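Local atomic coordinates of beta-galactosidase (Marinomonas sp. ef1, PDB entry 6Y2K), a protein that hydrolyses terminal beta-galactosyl residues as a cold-active, hexameric glycoside hydrolase of family GH42 from an Antarctic bacterium. Residues 337-342 and 386-391. Numbering follows the deposited sequence.
Sequences WTWEAF and AQEVKV
With its CG beside the backbone N, the indole of Trp339 reaches out from helix 333-343 toward helix 377-395, where Glu388 sends its side chain back to meet it, CG likewise beside the backbone N (chi1 -71°) and the chain extended beyond. The two groups meet at the pyrrole edge of the indole: Trp339 NE1 donates to Glu388 OE1 at 3.0 Å, with an N-H...O angle of 159°. The oxygen lies close to the ring plane, but it is met on its anti side and well out of the carboxylate plane, and ring and carboxylate are steeply tilted against each other. Farther along the same indole, the contact becomes apolar. Trp339 CZ2 packs on Glu388 CB at 3.7 Å, and Trp339 CH2 touches Val389 CG1 at 3.9 Å. Phe342, three residues on and so nearly one turn later, lays CD2 over one face of the indole, 3.7 Å above its plane, and brings CE2 to within 4.0 Å of Val389 CG1, a methyl thus shared by both rings. Without the indole, as with an alanine here, Val389 is likely to lose its larger aromatic neighbour and Glu388 one of its donors, with a gap opened between the helices. The short helix axes stay 11.8 Å apart and cross at -39°, a spacing spanned by the indole, which reaches the backbone at Val389, and by the other side chains. Both helices belong to the outer layer of the TIM barrel, next to strands 348-352 and 2-6, where the barrel closes; Val385 and Leu392 extend the apolar seam around Trp339. Glu388 OE1 also forms a salt bridge with Arg335, so one carboxylate oxygen receives a neutral and a charged donor, which is likely to favour its ionised form and to tie helix 377-395 to helix 333-343 at two points.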
loop_
_atom_site.group_PDB
_atom_site.type_symbol
_atom_site.label_atom_id
_atom_site.label_comp_id
_atom_site.label_asym_id
_atom_site.label_seq_id
_atom_site.Cartn_x
_atom_site.Cartn_y
_atom_site.Cartn_z
ATOM N N TRP A 337 24.138 18.249 -22.149
ATOM C CA TRP A 337 23.817 17.557 -23.404
ATOM C C TRP A 337 24.845 17.827 -24.490
ATOM O O TRP A 337 25.130 16.951 -25.310
ATOM C CB TRP A 337 22.416 17.949 -23.916
ATOM C CG TRP A 337 21.283 17.648 -22.973
ATOM C CD1 TRP A 337 21.163 16.564 -22.148
ATOM C CD2 TRP A 337 20.092 18.425 -22.792
ATOM N NE1 TRP A 337 19.979 16.625 -21.449
ATOM C CE2 TRP A 337 19.303 17.758 -21.822
ATOM C CE3 TRP A 337 19.619 19.632 -23.345
ATOM C CZ2 TRP A 337 18.059 18.250 -21.395
ATOM C CZ3 TRP A 337 18.385 20.122 -22.919
ATOM C CH2 TRP A 337 17.615 19.424 -21.953
ATOM N N THR A 338 25.394 19.041 -24.495
ATOM C CA THR A 338 26.402 19.438 -25.480
ATOM C C THR A 338 27.696 18.651 -25.282
ATOM O O THR A 338 28.189 18.035 -26.234
ATOM C CB THR A 338 26.655 20.960 -25.442
ATOM O OG1 THR A 338 25.413 21.660 -25.584
ATOM C CG2 THR A 338 27.596 21.407 -26.571
ATOM N N TRP A 339 28.242 18.662 -24.060
ATOM C CA TRP A 339 29.434 17.853 -23.751
ATOM C C TRP A 339 29.191 16.375 -23.974
ATOM O O TRP A 339 30.080 15.667 -24.435
ATOM C CB TRP A 339 29.940 18.079 -22.326
ATOM C CG TRP A 339 30.843 19.250 -22.231
ATOM C CD1 TRP A 339 30.619 20.407 -21.559
ATOM C CD2 TRP A 339 32.111 19.390 -22.870
ATOM N NE1 TRP A 339 31.685 21.265 -21.720
ATOM C CE2 TRP A 339 32.612 20.665 -22.531
ATOM C CE3 TRP A 339 32.877 18.560 -23.694
ATOM C CZ2 TRP A 339 33.849 21.126 -22.986
ATOM C CZ3 TRP A 339 34.113 19.026 -24.154
ATOM C CH2 TRP A 339 34.587 20.291 -23.787
ATOM N N GLU A 340 27.985 15.918 -23.642
ATOM C CA GLU A 340 27.585 14.534 -23.895
ATOM C C GLU A 340 27.824 14.196 -25.361
ATOM O O GLU A 340 28.536 13.231 -25.668
ATOM C CB GLU A 340 26.108 14.334 -23.498
ATOM C CG GLU A 340 25.485 12.985 -23.798
ATOM C CD GLU A 340 23.968 13.096 -23.856
ATOM O OE1 GLU A 340 23.452 13.351 -24.963
ATOM O OE2 GLU A 340 23.304 12.970 -22.799
ATOM N N ALA A 341 27.258 14.998 -26.263
ATOM C CA ALA A 341 27.427 14.757 -27.708
ATOM C C ALA A 341 28.909 14.749 -28.116
ATOM O O ALA A 341 29.347 13.854 -28.858
ATOM C CB ALA A 341 26.650 15.770 -28.527
ATOM N N PHE A 342 29.684 15.704 -27.599
ATOM C CA PHE A 342 31.142 15.752 -27.876
ATOM C C PHE A 342 31.873 14.494 -27.403
ATOM O O PHE A 342 32.751 14.001 -28.108
ATOM C CB PHE A 342 31.800 16.980 -27.241
ATOM C CG PHE A 342 31.383 18.310 -27.843
ATOM C CD1 PHE A 342 30.903 18.422 -29.152
ATOM C CD2 PHE A 342 31.523 19.464 -27.095
ATOM C CE1 PHE A 342 30.533 19.658 -29.669
ATOM C CE2 PHE A 342 31.184 20.704 -27.618
ATOM C CZ PHE A 342 30.681 20.801 -28.903
ATOM N N ALA A 386 31.662 26.820 -25.180
ATOM C CA ALA A 386 32.659 27.312 -26.146
ATOM C C ALA A 386 33.982 27.682 -25.458
ATOM O O ALA A 386 35.059 27.338 -25.952
ATOM C CB ALA A 386 32.109 28.508 -26.922
ATOM N N GLN A 387 33.880 28.357 -24.312
ATOM C CA GLN A 387 35.049 28.683 -23.476
ATOM C C GLN A 387 35.713 27.405 -22.966
ATOM O O GLN A 387 36.937 27.274 -23.030
ATOM C CB GLN A 387 34.654 29.580 -22.299
ATOM C CG GLN A 387 34.191 30.971 -22.721
ATOM C CD GLN A 387 33.362 31.718 -21.672
ATOM O OE1 GLN A 387 32.886 31.140 -20.682
ATOM N NE2 GLN A 387 33.174 33.023 -21.900
ATOM N N GLU A 388 34.907 26.454 -22.490
ATOM C CA GLU A 388 35.444 25.198 -21.966
ATOM C C GLU A 388 36.140 24.336 -23.013
ATOM O O GLU A 388 37.121 23.665 -22.668
ATOM C CB GLU A 388 34.376 24.379 -21.229
ATOM C CG GLU A 388 33.960 24.981 -19.890
ATOM C CD GLU A 388 32.826 24.220 -19.216
ATOM O OE1 GLU A 388 31.993 23.587 -19.917
ATOM O OE2 GLU A 388 32.773 24.242 -17.972
ATOM N N VAL A 389 35.686 24.345 -24.272
ATOM C CA VAL A 389 36.408 23.548 -25.287
ATOM C C VAL A 389 37.786 24.173 -25.595
ATOM O O VAL A 389 38.730 23.444 -25.855
ATOM C CB VAL A 389 35.624 23.154 -26.590
ATOM C CG1 VAL A 389 34.107 23.077 -26.401
ATOM C CG2 VAL A 389 36.018 23.987 -27.796
ATOM N N LYS A 390 37.898 25.500 -25.547
ATOM C CA LYS A 390 39.208 26.162 -25.697
ATOM C C LYS A 390 40.160 25.782 -24.560
ATOM O O LYS A 390 41.318 25.462 -24.815
ATOM C CB LYS A 390 39.063 27.680 -25.784
ATOM C CG LYS A 390 38.428 28.150 -27.081
ATOM C CD LYS A 390 38.224 29.651 -27.064
ATOM C CE LYS A 390 37.531 30.135 -28.326
ATOM N NZ LYS A 390 36.941 31.488 -28.109
ATOM N N VAL A 391 39.644 25.774 -23.327
ATOM C CA VAL A 391 40.404 25.324 -22.142
ATOM C C VAL A 391 40.880 23.875 -22.310
ATOM O O VAL A 391 42.043 23.558 -22.033
ATOM C CB VAL A 391 39.586 25.476 -20.836
ATOM C CG1 VAL A 391 40.305 24.843 -19.648
ATOM C CG2 VAL A 391 39.305 26.944 -20.536
#